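Local coordinates for Tubulin/ftsz, gtpase (Methanosaeta thermophila, PDB 3ZID), which binds and probably hydrolyses GTP as a tubulin/FtsZ-like cytoskeletal protein and is thought to take part in the control of archaeal cell shape, at residues Q199-L204 with G232-Y237; R42-A47 with G101-I106. All blocks are in the same frame, centred on the assembly; numbering follows the deposited sequence.

Contact 1: residues Q199-L204 with G232-Y237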
loop_
_atom_site.group_PDB
_atom_site.type_symbol
_atom_site.label_atom_id
_atom_site.label_comp_id
_atom_site.label_asym_id
_atom_site.label_seq_id
_atom_site.Cartn_x
_atom_site.Cartn_y
_atom_site.Cartn_z
ATOM N N GLN A 199 -10.216 2.239 -6.196
ATOM C CA GLN A 199 -11.590 1.750 -6.133
ATOM C C GLN A 199 -11.875 1.191 -4.755
ATOM O O GLN A 199 -12.890 1.521 -4.125
ATOM C CB GLN A 199 -11.791 0.656 -7.163
ATOM C CG GLN A 199 -13.219 0.223 -7.370
ATOM C CD GLN A 199 -13.334 -0.717 -8.568
ATOM O OE1 GLN A 199 -12.391 -1.455 -8.888
ATOM N NE2 GLN A 199 -14.475 -0.681 -9.243
ATOM N N ARG A 200 -10.940 0.388 -4.262
ATOM C CA ARG A 200 -11.088 -0.207 -2.949
ATOM C C ARG A 200 -11.048 0.814 -1.819
ATOM O O ARG A 200 -11.849 0.721 -0.908
ATOM C CB ARG A 200 -10.051 -1.312 -2.735
ATOM C CG ARG A 200 -10.421 -2.575 -3.500
ATOM C CD ARG A 200 -9.222 -3.421 -3.867
ATOM N NE ARG A 200 -9.456 -4.167 -5.105
ATOM C CZ ARG A 200 -9.181 -5.452 -5.262
ATOM N NH1 ARG A 200 -8.668 -6.167 -4.257
ATOM N NH2 ARG A 200 -9.440 -6.031 -6.420
ATOM N N LEU A 201 -10.176 1.822 -1.905
ATOM C CA LEU A 201 -10.072 2.821 -0.839
ATOM C C LEU A 201 -11.338 3.672 -0.758
ATOM O O LEU A 201 -11.804 4.019 0.327
ATOM C CB LEU A 201 -8.872 3.746 -1.060
ATOM C CG LEU A 201 -7.460 3.179 -0.836
ATOM C CD1 LEU A 201 -6.408 4.267 -1.124
ATOM C CD2 LEU A 201 -7.323 2.617 0.565
ATOM N N LEU A 202 -11.851 4.039 -1.929
ATOM C CA LEU A 202 -13.081 4.820 -2.008
ATOM C C LEU A 202 -14.275 4.044 -1.468
ATOM O O LEU A 202 -15.113 4.598 -0.759
ATOM C CB LEU A 202 -13.320 5.299 -3.435
ATOM C CG LEU A 202 -12.403 6.475 -3.780
ATOM C CD1 LEU A 202 -12.464 6.775 -5.266
ATOM C CD2 LEU A 202 -12.813 7.701 -2.939
ATOM N N PHE A 203 -14.331 2.756 -1.773
ATOM C CA PHE A 203 -15.366 1.879 -1.230
ATOM C C PHE A 203 -15.193 1.855 0.306
ATOM O O PHE A 203 -16.162 2.014 1.051
ATOM C CB PHE A 203 -15.219 0.480 -1.861
ATOM C CG PHE A 203 -16.335 -0.495 -1.541
ATOM C CD1 PHE A 203 -17.375 -0.163 -0.701
ATOM C CD2 PHE A 203 -16.331 -1.759 -2.112
ATOM C CE1 PHE A 203 -18.396 -1.084 -0.419
ATOM C CE2 PHE A 203 -17.336 -2.682 -1.839
ATOM C CZ PHE A 203 -18.367 -2.340 -0.982
ATOM N N LEU A 204 -13.966 1.664 0.779
ATOM C CA LEU A 204 -13.696 1.640 2.226
ATOM C C LEU A 204 -14.166 2.916 2.953
ATOM O O LEU A 204 -14.808 2.852 3.997
ATOM C CB LEU A 204 -12.212 1.418 2.481
ATOM C CG LEU A 204 -11.736 1.445 3.941
ATOM C CD1 LEU A 204 -12.468 0.394 4.773
ATOM C CD2 LEU A 204 -10.206 1.256 4.011
ATOM N N GLY A 232 -2.034 -6.105 6.298
ATOM C CA GLY A 232 -3.185 -6.736 5.693
ATOM C C GLY A 232 -3.347 -6.268 4.282
ATOM O O GLY A 232 -2.415 -5.747 3.670
ATOM N N THR A 233 -4.556 -6.415 3.771
ATOM C CA THR A 233 -4.827 -6.025 2.410
ATOM C C THR A 233 -6.319 -5.808 2.241
ATOM O O THR A 233 -7.077 -5.965 3.203
ATOM C CB THR A 233 -4.277 -7.056 1.388
ATOM O OG1 THR A 233 -4.214 -6.450 0.086
ATOM C CG2 THR A 233 -5.158 -8.308 1.324
ATOM N N LEU A 234 -6.720 -5.405 1.039
ATOM C CA LEU A 234 -8.129 -5.227 0.713
ATOM C C LEU A 234 -8.517 -6.215 -0.388
ATOM O O LEU A 234 -7.810 -6.364 -1.388
ATOM C CB LEU A 234 -8.394 -3.805 0.219
ATOM C CG LEU A 234 -8.095 -2.679 1.194
ATOM C CD1 LEU A 234 -8.387 -1.320 0.553
ATOM C CD2 LEU A 234 -8.939 -2.845 2.452
ATOM N N GLY A 235 -9.664 -6.854 -0.223
ATOM C CA GLY A 235 -10.238 -7.678 -1.276
ATOM C C GLY A 235 -11.512 -7.038 -1.835
ATOM O O GLY A 235 -12.119 -6.172 -1.219
ATOM N N TYR A 236 -11.909 -7.454 -3.025
ATOM C CA TYR A 236 -12.986 -6.763 -3.695
ATOM C C TYR A 236 -13.597 -7.670 -4.726
ATOM O O TYR A 236 -12.897 -8.457 -5.355
ATOM C CB TYR A 236 -12.433 -5.540 -4.392
ATOM C CG TYR A 236 -13.440 -4.679 -5.103
ATOM C CD1 TYR A 236 -13.789 -4.906 -6.427
ATOM C CD2 TYR A 236 -14.010 -3.599 -4.450
ATOM C CE1 TYR A 236 -14.692 -4.077 -7.072
ATOM C CE2 TYR A 236 -14.894 -2.778 -5.078
ATOM C CZ TYR A 236 -15.244 -3.021 -6.378
ATOM O OH TYR A 236 -16.140 -2.163 -6.967
ATOM N N TYR A 237 -14.911 -7.576 -4.876
ATOM C CA TYR A 237 -15.595 -8.250 -5.957
ATOM C C TYR A 237 -16.885 -7.558 -6.285
ATOM O O TYR A 237 -17.691 -7.316 -5.404
ATOM C CB TYR A 237 -15.883 -9.697 -5.603
ATOM C CG TYR A 237 -16.602 -10.433 -6.716
ATOM C CD1 TYR A 237 -15.924 -10.921 -7.825
ATOM C CD2 TYR A 237 -17.977 -10.610 -6.658
ATOM C CE1 TYR A 237 -16.600 -11.586 -8.832
ATOM C CE2 TYR A 237 -18.653 -11.278 -7.652
ATOM C CZ TYR A 237 -17.965 -11.748 -8.733
ATOM O OH TYR A 237 -18.658 -12.387 -9.711
#
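The central helix of the tubulin/FtsZ fold, 186-210, packs Q199, R200, L201 and F203 onto L234 and Y236 of strand 232-238, in the mixed-sheet domain. The local helix and strand axes are nearly perpendicular, at 91°, and approach to 9.1 Å.

R200 lies between the two strand side chains. Its CB meets CD1 of L234 at 3.7 Å. The chain then runs extended from CG to NE and carries the guanidinium alongside CB of Y236. That CB sits over the centre of one guanidinium face, 3.4 Å from R200 CZ. R200 NH1 donates to the backbone O of L234 at 3.0 Å. The bond is bent, 137° at the hydrogen. The oxygen lies in the guanidinium plane, but NH1 stands above the carbonyl plane. NH1 also hydrogen-bonds G258 O, so two backbone oxygens fix the rotation of this buried group.

Y236 has its CG anti to the backbone N (chi1 -178°), and the ring rises from the strand beside the helix. F203 meets it rim to rim, with the planes almost perpendicular and F203 CD2 3.4 Å from Y236 CE2. R315, on the adjacent strand 315-322, forms a cation-pi pair with F203 and a hydrogen bond to Y236 OH. The Q199 side chain crosses that of Y236 at about a right angle; its NE2 lies 3.2 Å from Y236 OH, at an angle too poor for a hydrogen bond. Nearer the start of the strand, L201 CD2 touches L234 CD1 at 4.1 Å.

Contact 2: residues R42-A47 with G101-I106; sequences RVETIA and GDFDLI
R42 and E44 of strand 42-49 both reach the F103 ring, on the loop that leads into strand 105-111. These strands flank strand 3-9 in the parallel sheet of the GTPase domain. The contact therefore bridges over the start of strand 3-9, and no backbone pairing joins the two segments.

The packed part is the buried ring of F103. E44 CG comes to its edge, in the ring plane, 3.8 Å from F103 CE1. R42 NH2 approaches the same carbon obliquely at 3.5 Å, with guanidinium and ring planes 23° apart. The R42 chain is extended at first and then bends at chi3 (68°), which turns the guanidinium toward the loop. An alanine in place of F103 is likely to open a gap beside L5 and deprive E44 CG of the ring edge it packs against and R42 NH2 of its aromatic neighbour.

The solvent side is polar. R42 NH1 forms a salt bridge to E44 OE2 at 2.9 Å, within one strand, and hydrogen-bonds R100 O. NH2 lies 3.0 Å from D102 O, at the guanidinium edge. E44 OE1 pairs with R100, so its carboxylate has an arginine at each oxygen. The contact is sparse at G101 and D102, which bury only 12 Å² each. D102 is exposed, its CB pointing away from the strand.

Together the segments bury just 160 Å². The ring also touches L5 of strand 3-9. N3 OD1, at the start of that strand, accepts a hydrogen bond from R42 NE. R100 and G101 follow helix 79-98, whose E96 and I97 pack on I46 farther along strand 42-49.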
loop_
_atom_site.group_PDB
_atom_site.type_symbol
_atom_site.label_atom_id
_atom_site.label_comp_id
_atom_site.label_asym_id
_atom_site.label_seq_id
_atom_site.Cartn_x
_atom_site.Cartn_y
_atom_site.Cartn_z
ATOM N N ARG A 42 -15.514 14.883 4.785
ATOM C CA ARG A 42 -14.572 15.756 4.114
ATOM C C ARG A 42 -13.329 14.937 3.765
ATOM O O ARG A 42 -12.682 14.397 4.658
ATOM C CB ARG A 42 -14.239 16.913 5.051
ATOM C CG ARG A 42 -13.454 18.049 4.446
ATOM C CD ARG A 42 -13.358 19.164 5.458
ATOM N NE ARG A 42 -12.532 18.805 6.611
ATOM C CZ ARG A 42 -11.236 19.094 6.714
ATOM N NH1 ARG A 42 -10.639 19.771 5.744
ATOM N NH2 ARG A 42 -10.544 18.739 7.794
ATOM N N VAL A 43 -13.012 14.823 2.472
ATOM C CA VAL A 43 -11.805 14.112 2.030
ATOM C C VAL A 43 -10.769 15.038 1.403
ATOM O O VAL A 43 -10.969 15.537 0.298
ATOM C CB VAL A 43 -12.120 12.994 0.997
ATOM C CG1 VAL A 43 -10.868 12.200 0.672
ATOM C CG2 VAL A 43 -13.202 12.057 1.518
ATOM N N GLU A 44 -9.648 15.234 2.090
ATOM C CA GLU A 44 -8.562 16.055 1.568
ATOM C C GLU A 44 -7.460 15.187 0.980
ATOM O O GLU A 44 -7.146 14.116 1.492
ATOM C CB GLU A 44 -7.986 16.944 2.672
ATOM C CG GLU A 44 -9.006 17.886 3.294
ATOM C CD GLU A 44 -9.196 19.166 2.505
ATOM O OE1 GLU A 44 -8.584 19.311 1.432
ATOM O OE2 GLU A 44 -9.982 20.022 2.948
ATOM N N THR A 45 -6.887 15.650 -0.118
ATOM C CA THR A 45 -5.853 14.906 -0.785
ATOM C C THR A 45 -4.667 15.810 -1.020
ATOM O O THR A 45 -4.827 16.935 -1.489
ATOM C CB THR A 45 -6.347 14.352 -2.130
ATOM O OG1 THR A 45 -6.686 15.435 -3.003
ATOM C CG2 THR A 45 -7.569 13.471 -1.924
ATOM N N ILE A 46 -3.478 15.324 -0.679
ATOM C CA ILE A 46 -2.252 16.033 -1.011
ATOM C C ILE A 46 -1.285 15.070 -1.653
ATOM O O ILE A 46 -0.985 14.030 -1.088
ATOM C CB ILE A 46 -1.573 16.653 0.208
ATOM C CG1 ILE A 46 -2.565 17.515 0.982
ATOM C CG2 ILE A 46 -0.378 17.522 -0.228
ATOM C CD1 ILE A 46 -1.997 18.003 2.285
ATOM N N ALA A 47 -0.845 15.404 -2.862
ATOM C CA ALA A 47 0.200 14.661 -3.529
ATOM C C ALA A 47 1.538 15.308 -3.175
ATOM O O ALA A 47 1.766 16.475 -3.464
ATOM C CB ALA A 47 -0.017 14.689 -5.010
ATOM N N GLY A 101 -6.937 21.382 8.699
ATOM C CA GLY A 101 -7.794 21.084 9.833
ATOM C C GLY A 101 -7.533 19.763 10.526
ATOM O O GLY A 101 -6.424 19.224 10.479
ATOM N N ASP A 102 -8.559 19.258 11.201
ATOM C CA ASP A 102 -8.446 18.000 11.922
ATOM C C ASP A 102 -8.888 16.854 11.048
ATOM O O ASP A 102 -9.681 17.035 10.134
ATOM C CB ASP A 102 -9.282 18.004 13.206
ATOM C CG ASP A 102 -8.557 18.618 14.381
ATOM O OD1 ASP A 102 -7.309 18.630 14.379
ATOM O OD2 ASP A 102 -9.238 19.081 15.317
ATOM N N PHE A 103 -8.344 15.675 11.327
ATOM C CA PHE A 103 -8.691 14.465 10.600
ATOM C C PHE A 103 -8.885 13.318 11.550
ATOM O O PHE A 103 -8.164 13.194 12.535
ATOM C CB PHE A 103 -7.603 14.120 9.597
ATOM C CG PHE A 103 -7.378 15.194 8.605
ATOM C CD1 PHE A 103 -8.301 15.407 7.586
ATOM C CD2 PHE A 103 -6.292 16.038 8.723
ATOM C CE1 PHE A 103 -8.118 16.420 6.675
ATOM C CE2 PHE A 103 -6.099 17.043 7.821
ATOM C CZ PHE A 103 -7.017 17.242 6.789
ATOM N N ASP A 104 -9.848 12.464 11.229
ATOM C CA ASP A 104 -10.089 11.264 12.000
ATOM C C ASP A 104 -9.359 10.066 11.379
ATOM O O ASP A 104 -9.052 9.092 12.052
ATOM C CB ASP A 104 -11.587 10.989 12.040
ATOM C CG ASP A 104 -12.400 12.231 12.393
ATOM O OD1 ASP A 104 -12.122 12.857 13.443
ATOM O OD2 ASP A 104 -13.312 12.579 11.610
ATOM N N LEU A 105 -9.100 10.141 10.087
ATOM C CA LEU A 105 -8.592 8.998 9.350
ATOM C C LEU A 105 -7.590 9.484 8.313
ATOM O O LEU A 105 -7.892 10.360 7.505
ATOM C CB LEU A 105 -9.766 8.271 8.667
ATOM C CG LEU A 105 -9.460 7.087 7.754
ATOM C CD1 LEU A 105 -8.763 5.972 8.514
ATOM C CD2 LEU A 105 -10.765 6.569 7.141
ATOM N N ILE A 106 -6.403 8.903 8.318
ATOM C CA ILE A 106 -5.354 9.347 7.408
ATOM C C ILE A 106 -4.790 8.170 6.643
ATOM O O ILE A 106 -4.368 7.173 7.235
ATOM C CB ILE A 106 -4.206 10.104 8.176
ATOM C CG1 ILE A 106 -4.781 11.248 9.037
ATOM C CG2 ILE A 106 -3.160 10.641 7.204
ATOM C CD1 ILE A 106 -3.721 12.033 9.876
#

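How the contacts relate
Contact 2 comes first along the chain and closes before contact 1 opens. Their centres are 18 Å apart, and their nearest atoms, about 6 Å apart, do not touch. Contact 2 lies at the surface, at one end of the parallel sheet of the GTPase domain and away from the annotated sites. Contact 1 is buried where helix 186-210 meets the mixed sheet. The two share no strand or helix. The same helix 186-210 carries N194, a GTP-binding residue, and the side chain of L201 is about 11 Å from the bound GDP. Contact 2 ties parts within the nucleotide-binding domain, whereas contact 1 joins the central helix to the second domain.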